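Long-range contacts in putative ABC transporter, ATP-binding protein ComA (Streptococcus mutans, PDB 3K8U), which is a putative ATP-binding ABC transporter protein, modelled here through its peptidase domain, a member of the C39 family in clan CA: residues Y6-Q11 with Y97-G102; I68-T73 with S129-L134; S103-L108 with V119-K124. All coordinates share one frame; numbering follows the deposited sequence.

Contact 1: Y6-Q11 with Y97-G102; sequences YKLVPQ and YYVVYG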
ATOM      1  N   TYR A   6       5.844 -12.558   2.715  1.00 40.25           N
ATOM      2  CA  TYR A   6       5.314 -11.215   2.522  1.00 36.92           C
ATOM      3  C   TYR A   6       5.845 -10.230   3.554  1.00 35.16           C
ATOM      4  O   TYR A   6       5.504 -10.296   4.736  1.00 35.01           O
ATOM      5  CB  TYR A   6       3.786 -11.266   2.533  1.00 34.67           C
ATOM      6  CG  TYR A   6       3.246 -12.306   1.576  1.00 33.94           C
ATOM      7  CD1 TYR A   6       2.491 -13.381   2.038  1.00 35.40           C
ATOM      8  CD2 TYR A   6       3.539 -12.243   0.215  1.00 34.42           C
ATOM      9  CE1 TYR A   6       2.044 -14.373   1.165  1.00 36.26           C
ATOM     10  CE2 TYR A   6       3.099 -13.224  -0.664  1.00 35.39           C
ATOM     11  CZ  TYR A   6       2.354 -14.287  -0.183  1.00 36.22           C
ATOM     12  OH  TYR A   6       1.932 -15.269  -1.050  1.00 38.09           O
ATOM     13  N   LYS A   7       6.689  -9.317   3.087  1.00 32.72           N
ATOM     14  CA  LYS A   7       7.293  -8.317   3.955  1.00 31.55           C
ATOM     15  C   LYS A   7       6.403  -7.100   4.164  1.00 29.99           C
ATOM     16  O   LYS A   7       5.889  -6.506   3.213  1.00 29.67           O
ATOM     17  CB  LYS A   7       8.668  -7.917   3.415  1.00 34.51           C
ATOM     18  CG  LYS A   7       9.700  -9.038   3.538  1.00 37.86           C
ATOM     19  CD  LYS A   7      11.019  -8.709   2.852  1.00 41.42           C
ATOM     20  CE  LYS A   7      10.892  -8.779   1.339  1.00 42.86           C
ATOM     21  NZ  LYS A   7      12.207  -8.601   0.659  1.00 46.67           N
ATOM     22  N   LEU A   8       6.189  -6.763   5.430  1.00 25.24           N
ATOM     23  CA  LEU A   8       5.367  -5.623   5.791  1.00 22.73           C
ATOM     24  C   LEU A   8       5.989  -4.832   6.925  1.00 22.66           C
ATOM     25  O   LEU A   8       6.345  -5.393   7.965  1.00 22.05           O
ATOM     26  CB  LEU A   8       3.971  -6.077   6.223  1.00 21.62           C
ATOM     27  CG  LEU A   8       3.083  -4.971   6.814  1.00 22.21           C
ATOM     28  CD1 LEU A   8       2.510  -4.086   5.713  1.00 20.25           C
ATOM     29  CD2 LEU A   8       1.972  -5.588   7.603  1.00 23.53           C
ATOM     30  N   VAL A   9       6.135  -3.532   6.706  1.00 20.60           N
ATOM     31  CA  VAL A   9       6.667  -2.637   7.720  1.00 20.46           C
ATOM     32  C   VAL A   9       5.428  -2.007   8.349  1.00 20.54           C
ATOM     33  O   VAL A   9       4.700  -1.257   7.692  1.00 20.16           O
ATOM     34  CB  VAL A   9       7.563  -1.538   7.105  1.00 21.08           C
ATOM     35  CG1 VAL A   9       8.045  -0.585   8.193  1.00 21.93           C
ATOM     36  CG2 VAL A   9       8.759  -2.166   6.393  1.00 21.99           C
ATOM     37  N   PRO A  10       5.126  -2.368   9.608  1.00 19.61           N
ATOM     38  CA  PRO A  10       3.954  -1.823  10.293  1.00 20.34           C
ATOM     39  C   PRO A  10       4.137  -0.389  10.773  1.00 19.76           C
ATOM     40  O   PRO A  10       5.258   0.095  10.903  1.00 19.76           O
ATOM     41  CB  PRO A  10       3.772  -2.787  11.464  1.00 22.25           C
ATOM     42  CG  PRO A  10       5.180  -3.154  11.810  1.00 22.47           C
ATOM     43  CD  PRO A  10       5.828  -3.354  10.453  1.00 21.62           C
ATOM     44  N   GLN A  11       3.023   0.306  10.964  1.00 17.85           N
ATOM     45  CA  GLN A  11       3.060   1.674  11.462  1.00 17.59           C
ATOM     46  C   GLN A  11       2.968   1.624  12.987  1.00 17.27           C
ATOM     47  O   GLN A  11       2.609   0.593  13.565  1.00 17.36           O
ATOM     48  CB  GLN A  11       1.873   2.479  10.914  1.00 18.52           C
ATOM     49  CG  GLN A  11       0.514   2.051  11.476  1.00 18.88           C
ATOM     50  CD  GLN A  11      -0.649   2.775  10.824  1.00 20.28           C
ATOM     51  OE1 GLN A  11      -1.440   2.170  10.107  1.00 21.27           O
ATOM     52  NE2 GLN A  11      -0.759   4.078  11.074  1.00 17.99           N
ATOM     53  N   TYR A  97      -4.006   2.775   3.782  1.00 13.60           N
ATOM     54  CA  TYR A  97      -3.592   2.014   2.608  1.00 12.26           C
ATOM     55  C   TYR A  97      -3.184   0.607   3.005  1.00 13.48           C
ATOM     56  O   TYR A  97      -2.824   0.362   4.154  1.00 13.50           O
ATOM     57  CB  TYR A  97      -2.372   2.669   1.934  1.00 13.15           C
ATOM     58  CG  TYR A  97      -2.577   4.100   1.491  1.00 16.35           C
ATOM     59  CD1 TYR A  97      -2.945   4.398   0.182  1.00 17.94           C
ATOM     60  CD2 TYR A  97      -2.412   5.158   2.388  1.00 19.13           C
ATOM     61  CE1 TYR A  97      -3.154   5.715  -0.225  1.00 20.87           C
ATOM     62  CE2 TYR A  97      -2.616   6.471   1.995  1.00 18.78           C
ATOM     63  CZ  TYR A  97      -2.988   6.743   0.691  1.00 21.88           C
ATOM     64  OH  TYR A  97      -3.203   8.046   0.307  1.00 26.15           O
ATOM     65  N   TYR A  98      -3.228  -0.303   2.038  1.00 11.66           N
ATOM     66  CA  TYR A  98      -2.799  -1.686   2.240  1.00 11.16           C
ATOM     67  C   TYR A  98      -1.792  -1.992   1.152  1.00 12.49           C
ATOM     68  O   TYR A  98      -1.726  -1.307   0.125  1.00 11.64           O
ATOM     69  CB  TYR A  98      -3.921  -2.699   1.980  1.00 11.98           C
ATOM     70  CG  TYR A  98      -5.094  -2.755   2.923  1.00 11.18           C
ATOM     71  CD1 TYR A  98      -5.018  -2.265   4.224  1.00 11.87           C
ATOM     72  CD2 TYR A  98      -6.289  -3.346   2.507  1.00 11.26           C
ATOM     73  CE1 TYR A  98      -6.107  -2.365   5.091  1.00 11.55           C
ATOM     74  CE2 TYR A  98      -7.378  -3.451   3.358  1.00 11.94           C
ATOM     75  CZ  TYR A  98      -7.284  -2.963   4.645  1.00 14.58           C
ATOM     76  OH  TYR A  98      -8.371  -3.081   5.477  1.00 15.15           O
ATOM     77  N   VAL A  99      -1.012  -3.038   1.386  1.00 13.26           N
ATOM     78  CA  VAL A  99      -0.099  -3.540   0.380  1.00 13.15           C
ATOM     79  C   VAL A  99      -0.858  -4.790  -0.081  1.00 14.18           C
ATOM     80  O   VAL A  99      -1.505  -5.451   0.736  1.00 12.25           O
ATOM     81  CB  VAL A  99       1.251  -3.987   0.978  1.00 13.89           C
ATOM     82  CG1 VAL A  99       2.097  -4.646  -0.102  1.00 14.18           C
ATOM     83  CG2 VAL A  99       1.994  -2.790   1.570  1.00 12.06           C
ATOM     84  N   VAL A 100      -0.888  -5.054  -1.385  1.00 12.15           N
ATOM     85  CA  VAL A 100      -1.558  -6.254  -1.871  1.00 12.86           C
ATOM     86  C   VAL A 100      -0.460  -7.181  -2.380  1.00 12.90           C
ATOM     87  O   VAL A 100       0.303  -6.819  -3.274  1.00 12.86           O
ATOM     88  CB  VAL A 100      -2.595  -5.953  -2.987  1.00 13.37           C
ATOM     89  CG1 VAL A 100      -3.255  -7.250  -3.445  1.00 15.12           C
ATOM     90  CG2 VAL A 100      -3.660  -5.007  -2.461  1.00 13.58           C
ATOM     91  N   TYR A 101      -0.367  -8.361  -1.773  1.00 14.91           N
ATOM     92  CA  TYR A 101       0.665  -9.341  -2.111  1.00 16.39           C
ATOM     93  C   TYR A 101       0.247 -10.411  -3.103  1.00 18.62           C
ATOM     94  O   TYR A 101       1.091 -10.981  -3.794  1.00 19.04           O
ATOM     95  CB  TYR A 101       1.156 -10.029  -0.841  1.00 18.28           C
ATOM     96  CG  TYR A 101       1.729  -9.087   0.182  1.00 19.14           C
ATOM     97  CD1 TYR A 101       2.994  -8.526   0.014  1.00 19.18           C
ATOM     98  CD2 TYR A 101       1.004  -8.757   1.323  1.00 20.55           C
ATOM     99  CE1 TYR A 101       3.522  -7.654   0.962  1.00 19.20           C
ATOM    100  CE2 TYR A 101       1.517  -7.891   2.271  1.00 20.80           C
ATOM    101  CZ  TYR A 101       2.771  -7.343   2.088  1.00 19.06           C
ATOM    102  OH  TYR A 101       3.258  -6.470   3.028  1.00 22.97           O
ATOM    103  N   GLY A 102      -1.043 -10.717  -3.140  1.00 18.77           N
ATOM    104  CA  GLY A 102      -1.515 -11.736  -4.055  1.00 23.64           C
ATOM    105  C   GLY A 102      -2.973 -12.064  -3.856  1.00 27.03           C
ATOM    106  O   GLY A 102      -3.686 -11.377  -3.122  1.00 23.17           O
TER
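Y6 and L8 lie opposite Y101 and V99 on backbones that run in opposite senses but never pair, their CA atoms 6.8 Å apart for Y6 and Y101 and 8.0 Å apart for L8 and V99. Side chains bridge this gap, chiefly the phenol ring of Y101. With CG anti to its carbonyl carbon (chi1 -59°), Y101 sends the ring from the strand towards the N-terminal segment, where its OH donates a hydrogen bond of 2.6 Å to K7 O. The hydroxyl approaches from above the carbonyl plane, 52° out of it. The ring is held between two aliphatic groups: Y6 CB sits over its centre, 3.7 Å from the centroid, in a CH-pi contact, while V99 CG1 covers the opposite face, offset toward the rim. The fold here is papain-like, as expected of clan CA, with helix 17-28 beside an antiparallel sheet; V99 and L8 both touch that helix. Within strand 93-104, Y101 and G102 both face I109 of strand 107-112, a classic beta bulge. Beyond its CB, Y6 slides past Y101 in the reverse direction, and Y6 CD2 comes to 3.4 Å from Y101 CB. The two ring planes are inclined at 35°, an oblique pairing. L8 CB lies 3.3 Å from Y101 OH, the two side chains crossing at about a right angle; L8 CD1 reaches V99 CG2 at 4.4 Å. K7 starts away from the strand, and its NZ bonds to K27 O near the end of helix 17-28.

Contact 2: I68-T73 with S129-L134; sequences IKADMT and SEWTGL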
ATOM      1  N   ILE A  68      -3.455   4.245 -10.847  1.00 16.47           N
ATOM      2  CA  ILE A  68      -4.593   3.937 -11.697  1.00 17.46           C
ATOM      3  C   ILE A  68      -5.861   3.733 -10.889  1.00 17.55           C
ATOM      4  O   ILE A  68      -5.811   3.510  -9.676  1.00 14.56           O
ATOM      5  CB  ILE A  68      -4.348   2.640 -12.510  1.00 18.75           C
ATOM      6  CG1 ILE A  68      -4.111   1.467 -11.556  1.00 21.94           C
ATOM      7  CG2 ILE A  68      -3.148   2.812 -13.443  1.00 21.47           C
ATOM      8  CD1 ILE A  68      -4.533   0.126 -12.106  1.00 25.62           C
ATOM      9  N   LYS A  69      -6.998   3.863 -11.566  1.00 15.48           N
ATOM     10  CA  LYS A  69      -8.295   3.634 -10.947  1.00 17.08           C
ATOM     11  C   LYS A  69      -8.729   2.304 -11.539  1.00 17.25           C
ATOM     12  O   LYS A  69      -8.882   2.175 -12.756  1.00 18.41           O
ATOM     13  CB  LYS A  69      -9.289   4.738 -11.307  1.00 21.75           C
ATOM     14  CG  LYS A  69      -8.929   6.105 -10.735  1.00 25.95           C
ATOM     15  CD  LYS A  69      -8.884   6.099  -9.207  1.00 29.16           C
ATOM     16  CE  LYS A  69     -10.247   5.794  -8.596  1.00 31.72           C
ATOM     17  NZ  LYS A  69     -10.222   5.873  -7.107  1.00 29.70           N
ATOM     18  N   ALA A  70      -8.877   1.303 -10.682  1.00 14.93           N
ATOM     19  CA  ALA A  70      -9.237  -0.032 -11.132  1.00 16.69           C
ATOM     20  C   ALA A  70     -10.461  -0.584 -10.426  1.00 16.08           C
ATOM     21  O   ALA A  70     -11.112   0.109  -9.652  1.00 15.89           O
ATOM     22  CB  ALA A  70      -8.048  -0.966 -10.929  1.00 15.42           C
ATOM     23  N   ASP A  71     -10.795  -1.830 -10.747  1.00 18.58           N
ATOM     24  CA  ASP A  71     -11.921  -2.516 -10.129  1.00 18.95           C
ATOM     25  C   ASP A  71     -11.466  -3.938  -9.793  1.00 16.58           C
ATOM     26  O   ASP A  71     -10.327  -4.309 -10.074  1.00 15.29           O
ATOM     27  CB  ASP A  71     -13.150  -2.508 -11.049  1.00 24.59           C
ATOM     28  CG  ASP A  71     -12.858  -3.071 -12.427  1.00 28.93           C
ATOM     29  OD1 ASP A  71     -12.435  -4.237 -12.512  1.00 29.21           O
ATOM     30  OD2 ASP A  71     -13.046  -2.344 -13.425  1.00 31.16           O
ATOM     31  N   MET A  72     -12.358  -4.750  -9.241  1.00 15.80           N
ATOM     32  CA  MET A  72     -11.983  -6.106  -8.848  1.00 16.97           C
ATOM     33  C   MET A  72     -11.538  -7.086  -9.939  1.00 16.96           C
ATOM     34  O   MET A  72     -10.904  -8.094  -9.629  1.00 15.72           O
ATOM     35  CB  MET A  72     -13.059  -6.724  -7.955  1.00 15.65           C
ATOM     36  CG  MET A  72     -13.241  -5.996  -6.621  1.00 18.86           C
ATOM     37  SD  MET A  72     -11.757  -5.959  -5.567  1.00 17.78           S
ATOM     38  CE  MET A  72     -11.698  -7.661  -5.009  1.00 18.56           C
ATOM     39  N   THR A  73     -11.812  -6.785 -11.209  1.00 18.18           N
ATOM     40  CA  THR A  73     -11.391  -7.677 -12.295  1.00 17.37           C
ATOM     41  C   THR A  73      -9.869  -7.672 -12.393  1.00 17.39           C
ATOM     42  O   THR A  73      -9.265  -8.551 -13.005  1.00 15.73           O
ATOM     43  CB  THR A  73     -11.969  -7.260 -13.667  1.00 20.15           C
ATOM     44  OG1 THR A  73     -11.388  -6.016 -14.075  1.00 20.36           O
ATOM     45  CG2 THR A  73     -13.480  -7.133 -13.602  1.00 20.62           C
ATOM     46  N   SER A 129     -15.500  -3.586  -0.661  1.00 16.46           N
ATOM     47  CA  SER A 129     -16.275  -2.601   0.092  1.00 16.23           C
ATOM     48  C   SER A 129     -15.446  -1.417   0.602  1.00 15.39           C
ATOM     49  O   SER A 129     -15.952  -0.301   0.687  1.00 15.85           O
ATOM     50  CB  SER A 129     -16.998  -3.265   1.271  1.00 20.83           C
ATOM     51  OG  SER A 129     -17.912  -4.254   0.824  1.00 26.84           O
ATOM     52  N   GLU A 130     -14.176  -1.656   0.927  1.00 13.90           N
ATOM     53  CA  GLU A 130     -13.290  -0.606   1.448  1.00 14.35           C
ATOM     54  C   GLU A 130     -12.459   0.130   0.392  1.00 12.26           C
ATOM     55  O   GLU A 130     -12.120   1.301   0.562  1.00 12.72           O
ATOM     56  CB  GLU A 130     -12.302  -1.204   2.461  1.00 16.17           C
ATOM     57  CG  GLU A 130     -12.919  -1.947   3.636  1.00 21.90           C
ATOM     58  CD  GLU A 130     -11.871  -2.576   4.553  1.00 24.71           C
ATOM     59  OE1 GLU A 130     -12.246  -3.004   5.663  1.00 26.97           O
ATOM     60  OE2 GLU A 130     -10.679  -2.653   4.169  1.00 21.53           O
ATOM     61  N   TRP A 131     -12.105  -0.578  -0.676  1.00  9.83           N
ATOM     62  CA  TRP A 131     -11.259  -0.043  -1.750  1.00  9.87           C
ATOM     63  C   TRP A 131     -11.871   1.075  -2.598  1.00 10.81           C
ATOM     64  O   TRP A 131     -12.984   0.944  -3.118  1.00 11.78           O
ATOM     65  CB  TRP A 131     -10.824  -1.210  -2.645  1.00  9.51           C
ATOM     66  CG  TRP A 131      -9.782  -0.910  -3.694  1.00  9.44           C
ATOM     67  CD1 TRP A 131      -8.721  -0.051  -3.594  1.00 10.61           C
ATOM     68  CD2 TRP A 131      -9.662  -1.548  -4.964  1.00 11.40           C
ATOM     69  NE1 TRP A 131      -7.938  -0.130  -4.725  1.00  9.34           N
ATOM     70  CE2 TRP A 131      -8.497  -1.043  -5.581  1.00 10.40           C
ATOM     71  CE3 TRP A 131     -10.427  -2.510  -5.641  1.00 12.27           C
ATOM     72  CZ2 TRP A 131      -8.077  -1.469  -6.843  1.00 13.14           C
ATOM     73  CZ3 TRP A 131     -10.008  -2.935  -6.892  1.00 15.73           C
ATOM     74  CH2 TRP A 131      -8.840  -2.413  -7.481  1.00 13.35           C
ATOM     75  N   THR A 132     -11.130   2.172  -2.744  1.00 10.33           N
ATOM     76  CA  THR A 132     -11.579   3.305  -3.549  1.00 10.24           C
ATOM     77  C   THR A 132     -11.361   3.025  -5.033  1.00 11.81           C
ATOM     78  O   THR A 132     -11.860   3.757  -5.886  1.00 12.55           O
ATOM     79  CB  THR A 132     -10.796   4.601  -3.229  1.00 10.64           C
ATOM     80  OG1 THR A 132      -9.421   4.436  -3.604  1.00 11.63           O
ATOM     81  CG2 THR A 132     -10.887   4.947  -1.743  1.00 11.58           C
ATOM     82  N   GLY A 133     -10.612   1.966  -5.330  1.00 10.83           N
ATOM     83  CA  GLY A 133     -10.294   1.633  -6.704  1.00 11.22           C
ATOM     84  C   GLY A 133      -8.894   2.115  -7.063  1.00 12.75           C
ATOM     85  O   GLY A 133      -8.323   1.687  -8.065  1.00 12.38           O
ATOM     86  N   LEU A 134      -8.331   3.000  -6.242  1.00 10.80           N
ATOM     87  CA  LEU A 134      -6.995   3.525  -6.495  1.00 11.77           C
ATOM     88  C   LEU A 134      -5.914   2.503  -6.181  1.00 12.86           C
ATOM     89  O   LEU A 134      -5.896   1.911  -5.096  1.00 10.24           O
ATOM     90  CB  LEU A 134      -6.735   4.801  -5.682  1.00 15.46           C
ATOM     91  CG  LEU A 134      -5.343   5.421  -5.893  1.00 19.44           C
ATOM     92  CD1 LEU A 134      -5.242   6.004  -7.294  1.00 21.85           C
ATOM     93  CD2 LEU A 134      -5.077   6.498  -4.858  1.00 24.00           C
TER
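K69 and L134 form an antiparallel non-hydrogen-bonded pair, and the tight part of the contact begins one residue further on, where A70 N donates a nearly straight 2.7 Å bond to G133 O. The indole of W131 is wedged beside it. Its CH2 touches A70 CB at 3.8 Å, its CZ3 meets D71 C at 3.4 Å with D71 O in the ring plane, and G133 CA covers one face toward the rim. NE1 of W131 donates to L134 O at 2.9 Å, which helps fix the turn of the ring, and T132 OG1 accepts from L134 N in an ST turn. The outer side is looser: the exposed K69 bends at chi2 and chi3 to bring NZ back over T132 O (2.9 Å), from above the carbonyl plane. D71, by contrast, starts away from the contact, and its OD1 accepts from T73 N and T73 OG1 through different lone pairs, the former in an Asx turn. M72 SD lies 3.7 Å from W131 CE3, an oblique Met-aromatic contact. M72 also packs on K124, F127 and Q128 of helix 124-130, while W131 rests against F127 and V86, joining this helix and strand 84-90 to the loop that follows edge strand 63-69.

Contact 3: S103-L108 with V119-K124; sequences SQNNQL and VTRMSK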
ATOM      1  N   SER A 103      -3.421 -13.112  -4.538  1.00 31.78           N
ATOM      2  CA  SER A 103      -4.800 -13.559  -4.445  1.00 37.68           C
ATOM      3  C   SER A 103      -4.853 -15.078  -4.493  1.00 41.17           C
ATOM      4  O   SER A 103      -4.090 -15.712  -5.225  1.00 42.43           O
ATOM      5  CB  SER A 103      -5.631 -12.978  -5.591  1.00 37.97           C
ATOM      6  OG  SER A 103      -5.161 -13.431  -6.849  1.00 42.56           O
ATOM      7  N   GLN A 104      -5.735 -15.654  -3.687  1.00 44.74           N
ATOM      8  CA  GLN A 104      -5.910 -17.099  -3.643  1.00 48.67           C
ATOM      9  C   GLN A 104      -7.369 -17.397  -3.324  1.00 49.51           C
ATOM     10  O   GLN A 104      -7.861 -17.046  -2.248  1.00 49.87           O
ATOM     11  CB  GLN A 104      -4.993 -17.738  -2.595  1.00 51.09           C
ATOM     12  CG  GLN A 104      -4.917 -19.258  -2.702  1.00 54.85           C
ATOM     13  CD  GLN A 104      -3.942 -19.878  -1.714  1.00 57.71           C
ATOM     14  OE1 GLN A 104      -4.285 -20.823  -0.999  1.00 58.77           O
ATOM     15  NE2 GLN A 104      -2.720 -19.355  -1.675  1.00 57.77           N
ATOM     16  N   ASN A 105      -8.050 -18.021  -4.284  1.00 49.51           N
ATOM     17  CA  ASN A 105      -9.462 -18.385  -4.173  1.00 48.85           C
ATOM     18  C   ASN A 105     -10.337 -17.132  -4.244  1.00 46.63           C
ATOM     19  O   ASN A 105     -10.245 -16.355  -5.197  1.00 47.26           O
ATOM     20  CB  ASN A 105      -9.726 -19.163  -2.872  1.00 51.44           C
ATOM     21  CG  ASN A 105      -8.831 -20.381  -2.726  1.00 54.18           C
ATOM     22  OD1 ASN A 105      -8.027 -20.466  -1.796  1.00 55.89           O
ATOM     23  ND2 ASN A 105      -8.963 -21.329  -3.650  1.00 55.10           N
ATOM     24  N   ASN A 106     -11.193 -16.953  -3.244  1.00 43.06           N
ATOM     25  CA  ASN A 106     -12.073 -15.793  -3.169  1.00 39.95           C
ATOM     26  C   ASN A 106     -11.478 -14.812  -2.152  1.00 36.33           C
ATOM     27  O   ASN A 106     -12.192 -14.005  -1.552  1.00 33.76           O
ATOM     28  CB  ASN A 106     -13.477 -16.240  -2.740  1.00 42.07           C
ATOM     29  CG  ASN A 106     -14.500 -15.119  -2.799  1.00 45.12           C
ATOM     30  OD1 ASN A 106     -14.577 -14.379  -3.781  1.00 46.80           O
ATOM     31  ND2 ASN A 106     -15.293 -14.993  -1.741  1.00 46.58           N
ATOM     32  N   GLN A 107     -10.161 -14.892  -1.964  1.00 33.36           N
ATOM     33  CA  GLN A 107      -9.469 -14.028  -1.016  1.00 30.98           C
ATOM     34  C   GLN A 107      -8.202 -13.387  -1.562  1.00 27.52           C
ATOM     35  O   GLN A 107      -7.593 -13.873  -2.515  1.00 28.44           O
ATOM     36  CB  GLN A 107      -9.122 -14.793   0.265  1.00 34.48           C
ATOM     37  CG  GLN A 107     -10.325 -15.278   1.060  1.00 37.55           C
ATOM     38  CD  GLN A 107      -9.975 -15.605   2.494  1.00 40.58           C
ATOM     39  OE1 GLN A 107     -10.491 -14.984   3.426  1.00 43.44           O
ATOM     40  NE2 GLN A 107      -9.083 -16.575   2.684  1.00 39.97           N
ATOM     41  N   LEU A 108      -7.822 -12.277  -0.944  1.00 22.92           N
ATOM     42  CA  LEU A 108      -6.620 -11.545  -1.312  1.00 18.99           C
ATOM     43  C   LEU A 108      -5.691 -11.573  -0.111  1.00 18.82           C
ATOM     44  O   LEU A 108      -6.153 -11.636   1.025  1.00 19.52           O
ATOM     45  CB  LEU A 108      -6.963 -10.086  -1.616  1.00 19.78           C
ATOM     46  CG  LEU A 108      -7.923  -9.815  -2.773  1.00 21.31           C
ATOM     47  CD1 LEU A 108      -8.217  -8.333  -2.858  1.00 20.67           C
ATOM     48  CD2 LEU A 108      -7.308 -10.320  -4.064  1.00 22.07           C
ATOM     49  N   VAL A 119      -0.095  -8.718   8.029  1.00 15.59           N
ATOM     50  CA  VAL A 119      -0.380  -9.537   6.848  1.00 17.27           C
ATOM     51  C   VAL A 119      -1.503 -10.527   7.133  1.00 18.38           C
ATOM     52  O   VAL A 119      -1.420 -11.327   8.066  1.00 17.50           O
ATOM     53  CB  VAL A 119       0.874 -10.291   6.345  1.00 19.15           C
ATOM     54  CG1 VAL A 119       0.554 -11.043   5.054  1.00 18.25           C
ATOM     55  CG2 VAL A 119       2.011  -9.320   6.112  1.00 18.08           C
ATOM     56  N   THR A 120      -2.547 -10.478   6.311  1.00 18.09           N
ATOM     57  CA  THR A 120      -3.697 -11.352   6.498  1.00 19.46           C
ATOM     58  C   THR A 120      -4.451 -11.605   5.194  1.00 20.67           C
ATOM     59  O   THR A 120      -4.187 -10.967   4.177  1.00 20.28           O
ATOM     60  CB  THR A 120      -4.680 -10.728   7.527  1.00 20.87           C
ATOM     61  OG1 THR A 120      -5.772 -11.623   7.766  1.00 23.35           O
ATOM     62  CG2 THR A 120      -5.229  -9.396   7.011  1.00 21.05           C
ATOM     63  N   ARG A 121      -5.334 -12.598   5.222  1.00 20.14           N
ATOM     64  CA  ARG A 121      -6.165 -12.911   4.071  1.00 22.42           C
ATOM     65  C   ARG A 121      -7.458 -12.126   4.272  1.00 21.19           C
ATOM     66  O   ARG A 121      -7.944 -12.002   5.398  1.00 22.38           O
ATOM     67  CB  ARG A 121      -6.474 -14.409   4.012  1.00 25.94           C
ATOM     68  CG  ARG A 121      -5.312 -15.268   3.560  1.00 32.04           C
ATOM     69  CD  ARG A 121      -5.701 -16.737   3.535  1.00 38.29           C
ATOM     70  NE  ARG A 121      -4.697 -17.546   2.851  1.00 44.11           N
ATOM     71  CZ  ARG A 121      -4.803 -17.972   1.595  1.00 46.43           C
ATOM     72  NH1 ARG A 121      -5.876 -17.673   0.870  1.00 47.53           N
ATOM     73  NH2 ARG A 121      -3.827 -18.693   1.059  1.00 48.45           N
ATOM     74  N   MET A 122      -7.987 -11.571   3.188  1.00 18.16           N
ATOM     75  CA  MET A 122      -9.221 -10.792   3.239  1.00 17.78           C
ATOM     76  C   MET A 122     -10.108 -11.219   2.076  1.00 16.33           C
ATOM     77  O   MET A 122      -9.628 -11.386   0.955  1.00 15.47           O
ATOM     78  CB  MET A 122      -8.908  -9.291   3.123  1.00 17.58           C
ATOM     79  CG  MET A 122     -10.127  -8.379   3.253  1.00 20.32           C
ATOM     80  SD  MET A 122      -9.729  -6.600   3.203  1.00 20.97           S
ATOM     81  CE  MET A 122      -9.065  -6.360   4.871  1.00 23.60           C
ATOM     82  N   SER A 123     -11.399 -11.400   2.339  1.00 17.37           N
ATOM     83  CA  SER A 123     -12.318 -11.805   1.283  1.00 17.88           C
ATOM     84  C   SER A 123     -12.381 -10.697   0.238  1.00 18.28           C
ATOM     85  O   SER A 123     -12.214  -9.515   0.561  1.00 15.84           O
ATOM     86  CB  SER A 123     -13.720 -12.063   1.840  1.00 19.74           C
ATOM     87  OG  SER A 123     -14.343 -10.860   2.245  1.00 18.41           O
ATOM     88  N   LYS A 124     -12.580 -11.082  -1.017  1.00 18.14           N
ATOM     89  CA  LYS A 124     -12.672 -10.100  -2.093  1.00 19.83           C
ATOM     90  C   LYS A 124     -13.860  -9.166  -1.871  1.00 19.29           C
ATOM     91  O   LYS A 124     -13.796  -7.991  -2.217  1.00 17.76           O
ATOM     92  CB  LYS A 124     -12.750 -10.799  -3.451  1.00 19.82           C
ATOM     93  CG  LYS A 124     -11.417 -11.412  -3.868  1.00 21.59           C
ATOM     94  CD  LYS A 124     -11.500 -12.193  -5.161  1.00 25.09           C
ATOM     95  CE  LYS A 124     -10.117 -12.698  -5.548  1.00 28.03           C
ATOM     96  NZ  LYS A 124     -10.153 -13.716  -6.626  1.00 29.59           N
TER
HETATM   97  O   HOH W   1      -7.951 -13.900  -8.154  1.00 40.51           O
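R121, K124 and L108 bury the most surface here: R121 and K124 reach the turn after strand 93-104, and L108 pairs just beyond it. K124 runs as an extended chain alongside N106 to the turn. Its NZ donates a 3.0 Å hydrogen bond to N105 O, lying in the carbonyl plane at a C=O...N angle of 158°, and a second one of 2.7 Å to a water that also bonds S103 OG. At the other end of the residue, K124 N donates to N106 O at 3.0 Å, so that two successive turn carbonyls are held by one lysine. That turn, Q104 to Q107, is of type II' and closes a two-residue beta hairpin between strands 93-104 and 107-112; strand 120-123 then adds to strand 107-112 as the edge of the sheet. L108 makes the hydrogen-bonded pair with M122, L108 N to M122 O and M122 N to L108 O both being 2.8 Å. Its side chain crosses K124 at about a right angle, L108 CD2 reaching K124 CE at 4.0 Å, and continues onto F127 and M72. R121 stretches out from CG to NE and lies across Q107, whose NE2 is 3.5 Å from R121 CD, with the amide and guanidinium planes only 26° apart. Against Q104 the planes are 80° apart instead, and R121 NH1 comes to 3.6 Å from Q104 CB. S123, between the strand and helix 124-130, is the N-cap residue: its OG accepts from R126 N.

Overall arrangement
All three contacts reach the same antiparallel sheet, where contact 2 lies at the end carrying edge strand 63-69 and contact 3 at the other edge, strand 120-123. Contacts 1 and 3 share strand 93-104, with centres about 13 Å apart, and meet where L8 CD2 packs on V119 N at 3.8 Å. Contacts 2 and 3, with centres about 15 Å apart, are joined by helix 124-130, and M72 CE touches K124 O at 3.5 Å. The centres of contacts 1 and 2 are about 17 Å apart, yet Y98 OH reaches E130 OE2 at 2.7 Å, a probable hydrogen bond. Along the chain, contact 3 falls wholly between the segments of contact 2.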